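Local coordinates for transglutaminase-like domain-containing protein (Streptococcus suis, PDB 4XZ7) that probably catalyses transglutaminase-type transfer reactions and acts as an antiphagocytic virulence factor, with this chain being one piece of a longer protein, at residues 120-125 with 159-164. Sequence-based numbering, arbitrary orientation.
Sequences KRIHAL and YSHGLT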
ATOM      1  N   LYS B 120      -3.062 -19.570  -4.982  1.00 23.93           N
ATOM      2  CA  LYS B 120      -3.411 -20.644  -5.906  1.00 20.57           C
ATOM      3  C   LYS B 120      -4.224 -21.737  -5.206  1.00 19.68           C
ATOM      4  O   LYS B 120      -4.136 -21.921  -3.981  1.00 19.44           O
ATOM      5  CB  LYS B 120      -2.148 -21.247  -6.525  1.00 24.23           C
ATOM      6  CG  LYS B 120      -1.282 -20.223  -7.245  1.00 32.66           C
ATOM      7  CD  LYS B 120      -2.143 -19.303  -8.117  1.00 45.10           C
ATOM      8  CE  LYS B 120      -1.392 -18.052  -8.572  1.00 47.34           C
ATOM      9  NZ  LYS B 120      -0.252 -18.369  -9.475  1.00 48.69           N
ATOM     10  N   ARG B 121      -5.009 -22.468  -5.988  1.00 24.28           N
ATOM     11  CA  ARG B 121      -5.793 -23.574  -5.452  1.00 20.52           C
ATOM     12  C   ARG B 121      -5.433 -24.888  -6.150  1.00 21.56           C
ATOM     13  O   ARG B 121      -4.859 -24.890  -7.239  1.00 20.45           O
ATOM     14  CB  ARG B 121      -7.301 -23.268  -5.576  1.00 20.59           C
ATOM     15  CG  ARG B 121      -7.729 -22.099  -4.715  1.00 16.90           C
ATOM     16  CD  ARG B 121      -9.166 -21.626  -4.939  1.00 17.80           C
ATOM     17  NE  ARG B 121      -9.309 -20.231  -4.497  1.00 20.93           N
ATOM     18  CZ  ARG B 121     -10.076 -19.850  -3.487  1.00 30.46           C
ATOM     19  NH1 ARG B 121     -10.796 -20.750  -2.826  1.00 43.75           N
ATOM     20  NH2 ARG B 121     -10.137 -18.579  -3.144  1.00 36.56           N
ATOM     21  N   ILE B 122      -5.737 -26.006  -5.497  1.00 15.38           N
ATOM     22  CA  ILE B 122      -5.593 -27.318  -6.119  1.00 16.38           C
ATOM     23  C   ILE B 122      -6.984 -27.944  -6.132  1.00 17.89           C
ATOM     24  O   ILE B 122      -7.788 -27.707  -5.213  1.00 15.26           O
ATOM     25  CB  ILE B 122      -4.562 -28.217  -5.362  1.00 18.70           C
ATOM     26  CG1 ILE B 122      -4.488 -29.620  -5.954  1.00 16.36           C
ATOM     27  CG2 ILE B 122      -4.888 -28.325  -3.870  1.00 16.52           C
ATOM     28  CD1 ILE B 122      -3.218 -30.348  -5.556  1.00 22.87           C
ATOM     29  N   HIS B 123      -7.278 -28.707  -7.182  1.00 18.87           N
ATOM     30  CA  HIS B 123      -8.601 -29.292  -7.362  1.00 22.81           C
ATOM     31  C   HIS B 123      -8.503 -30.770  -7.720  1.00 27.38           C
ATOM     32  O   HIS B 123      -7.489 -31.232  -8.238  1.00 21.93           O
ATOM     33  CB  HIS B 123      -9.387 -28.563  -8.460  1.00 20.10           C
ATOM     34  CG  HIS B 123      -9.217 -27.075  -8.452  1.00 18.41           C
ATOM     35  ND1 HIS B 123     -10.015 -26.233  -7.704  1.00 15.55           N
ATOM     36  CD2 HIS B 123      -8.351 -26.276  -9.121  1.00 16.55           C
ATOM     37  CE1 HIS B 123      -9.641 -24.984  -7.907  1.00 17.14           C
ATOM     38  NE2 HIS B 123      -8.627 -24.983  -8.761  1.00 20.35           N
ATOM     39  N   ALA B 124      -9.563 -31.516  -7.464  1.00 25.63           N
ATOM     40  CA  ALA B 124      -9.518 -32.940  -7.750  1.00 24.83           C
ATOM     41  C   ALA B 124     -10.923 -33.502  -7.839  1.00 24.91           C
ATOM     42  O   ALA B 124     -11.843 -32.988  -7.197  1.00 20.08           O
ATOM     43  CB  ALA B 124      -8.704 -33.676  -6.685  1.00 22.75           C
ATOM     44  N   LEU B 125     -11.089 -34.548  -8.648  1.00 25.52           N
ATOM     45  CA  LEU B 125     -12.385 -35.213  -8.774  1.00 30.55           C
ATOM     46  C   LEU B 125     -12.643 -36.194  -7.635  1.00 29.46           C
ATOM     47  O   LEU B 125     -13.720 -36.793  -7.545  1.00 25.28           O
ATOM     48  CB  LEU B 125     -12.484 -35.935 -10.118  1.00 31.12           C
ATOM     49  CG  LEU B 125     -12.519 -34.986 -11.319  1.00 35.22           C
ATOM     50  CD1 LEU B 125     -12.405 -35.780 -12.605  1.00 42.13           C
ATOM     51  CD2 LEU B 125     -13.770 -34.123 -11.320  1.00 27.81           C
ATOM     52  N   TYR B 159     -13.594 -30.977  -6.031  1.00 16.43           N
ATOM     53  CA  TYR B 159     -13.207 -30.490  -4.707  1.00 21.04           C
ATOM     54  C   TYR B 159     -12.010 -29.583  -4.841  1.00 19.11           C
ATOM     55  O   TYR B 159     -11.175 -29.800  -5.708  1.00 18.71           O
ATOM     56  CB  TYR B 159     -12.850 -31.653  -3.763  1.00 18.59           C
ATOM     57  CG  TYR B 159     -13.981 -32.648  -3.550  1.00 20.03           C
ATOM     58  CD1 TYR B 159     -14.811 -32.551  -2.447  1.00 19.30           C
ATOM     59  CD2 TYR B 159     -14.205 -33.691  -4.462  1.00 19.39           C
ATOM     60  CE1 TYR B 159     -15.825 -33.449  -2.243  1.00 18.23           C
ATOM     61  CE2 TYR B 159     -15.211 -34.596  -4.266  1.00 17.41           C
ATOM     62  CZ  TYR B 159     -16.022 -34.472  -3.163  1.00 25.28           C
ATOM     63  OH  TYR B 159     -17.045 -35.372  -2.974  1.00 24.18           O
ATOM     64  N   SER B 160     -11.896 -28.609  -3.948  1.00 19.16           N
ATOM     65  CA  SER B 160     -10.916 -27.528  -4.097  1.00 23.04           C
ATOM     66  C   SER B 160     -10.407 -27.077  -2.749  1.00 23.23           C
ATOM     67  O   SER B 160     -11.171 -27.036  -1.791  1.00 18.17           O
ATOM     68  CB  SER B 160     -11.549 -26.312  -4.802  1.00 14.79           C
ATOM     69  OG  SER B 160     -11.960 -26.609  -6.124  1.00 19.51           O
ATOM     70  N   HIS B 161      -9.137 -26.700  -2.670  1.00 16.22           N
ATOM     71  CA  HIS B 161      -8.684 -25.964  -1.484  1.00 14.51           C
ATOM     72  C   HIS B 161      -7.358 -25.279  -1.796  1.00 14.09           C
ATOM     73  O   HIS B 161      -6.768 -25.511  -2.845  1.00 16.28           O
ATOM     74  CB  HIS B 161      -8.567 -26.879  -0.246  1.00 14.21           C
ATOM     75  CG  HIS B 161      -7.531 -27.966  -0.372  1.00 14.59           C
ATOM     76  ND1 HIS B 161      -6.184 -27.701  -0.494  1.00 14.67           N
ATOM     77  CD2 HIS B 161      -7.645 -29.318  -0.353  1.00 16.72           C
ATOM     78  CE1 HIS B 161      -5.511 -28.840  -0.571  1.00 23.68           C
ATOM     79  NE2 HIS B 161      -6.374 -29.838  -0.500  1.00 16.74           N
ATOM     80  N   GLY B 162      -6.909 -24.427  -0.883  1.00 19.56           N
ATOM     81  CA  GLY B 162      -5.683 -23.685  -1.073  1.00 17.53           C
ATOM     82  C   GLY B 162      -4.509 -24.580  -1.381  1.00 19.66           C
ATOM     83  O   GLY B 162      -4.385 -25.667  -0.816  1.00 15.49           O
ATOM     84  N   LEU B 163      -3.670 -24.130  -2.308  1.00 15.97           N
ATOM     85  CA  LEU B 163      -2.419 -24.802  -2.604  1.00 22.18           C
ATOM     86  C   LEU B 163      -1.258 -24.002  -2.020  1.00 22.01           C
ATOM     87  O   LEU B 163      -0.409 -24.562  -1.345  1.00 26.51           O
ATOM     88  CB  LEU B 163      -2.224 -24.990  -4.114  1.00 23.47           C
ATOM     89  CG  LEU B 163      -0.911 -25.663  -4.533  1.00 27.68           C
ATOM     90  CD1 LEU B 163      -0.700 -26.980  -3.783  1.00 24.60           C
ATOM     91  CD2 LEU B 163      -0.894 -25.912  -6.024  1.00 23.83           C
ATOM     92  N   THR B 164      -1.227 -22.694  -2.274  1.00 21.30           N
ATOM     93  CA  THR B 164      -0.165 -21.856  -1.717  1.00 24.79           C
ATOM     94  C   THR B 164      -0.550 -21.318  -0.342  1.00 22.18           C
ATOM     95  O   THR B 164      -1.728 -21.074  -0.055  1.00 15.63           O
ATOM     96  CB  THR B 164       0.166 -20.652  -2.616  1.00 23.12           C
ATOM     97  OG1 THR B 164      -1.025 -19.895  -2.801  1.00 17.27           O
ATOM     98  CG2 THR B 164       0.701 -21.107  -3.991  1.00 27.65           C
TER
HETATM   99  O   HOH W   1      -4.247 -20.585  -1.207  1.00 25.05           O
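His123 and Ser160 face each other on one side of an antiparallel strand pair. Ser160 OG meets His123 ND1 at the ring edge, in the ring plane, at 2.5 Å, short for such a pair. Either atom could be the donor of this hydrogen bond. CG of His123 lies beside the backbone N (chi1 -40°), which puts the ring on the serine's side of the sheet, and chi2 of -88° turns ND1 to OG. Its other nitrogen, NE2, bonds Asp89, so both nitrogens of the buried ring are bonded.

Ile122 and His161 lie side by side on the other face. The CG2 methyl of Ile122 sits 3.4 Å from His161 CE1, oblique to the ring. A bond from His161 ND1 to Gly162 O, 2.7 Å, fixes the ring's rotation; the donor stands above the carbonyl plane. Tyr98 of helix 95-101 takes up His161 NE2 and also touches Ile122.

Beneath these side chains, Ile122 and His161 exchange two backbone bonds as a hydrogen-bonded pair. Ile122 N reaches His161 O at 2.9 Å. Ala124 and Tyr159 repeat the pattern, and His123 with Ser160 is the non-hydrogen-bonded pair between them.

Past Gly162 the ladder changes. Lys120 O accepts Leu163 N at 2.8 Å, a weak bond from Thr164 N, and a water that also donates to Thr164 O. Thr164 OG1 receives Lys120 N at 3.0 Å.

The contact joins strands 121-124 and 157-167 inside a mixed sheet, its centre about 32 Å from the centre of the chain. The Asp89 carboxylate at NE2 would probably stabilise positive charge on the His123 imidazole.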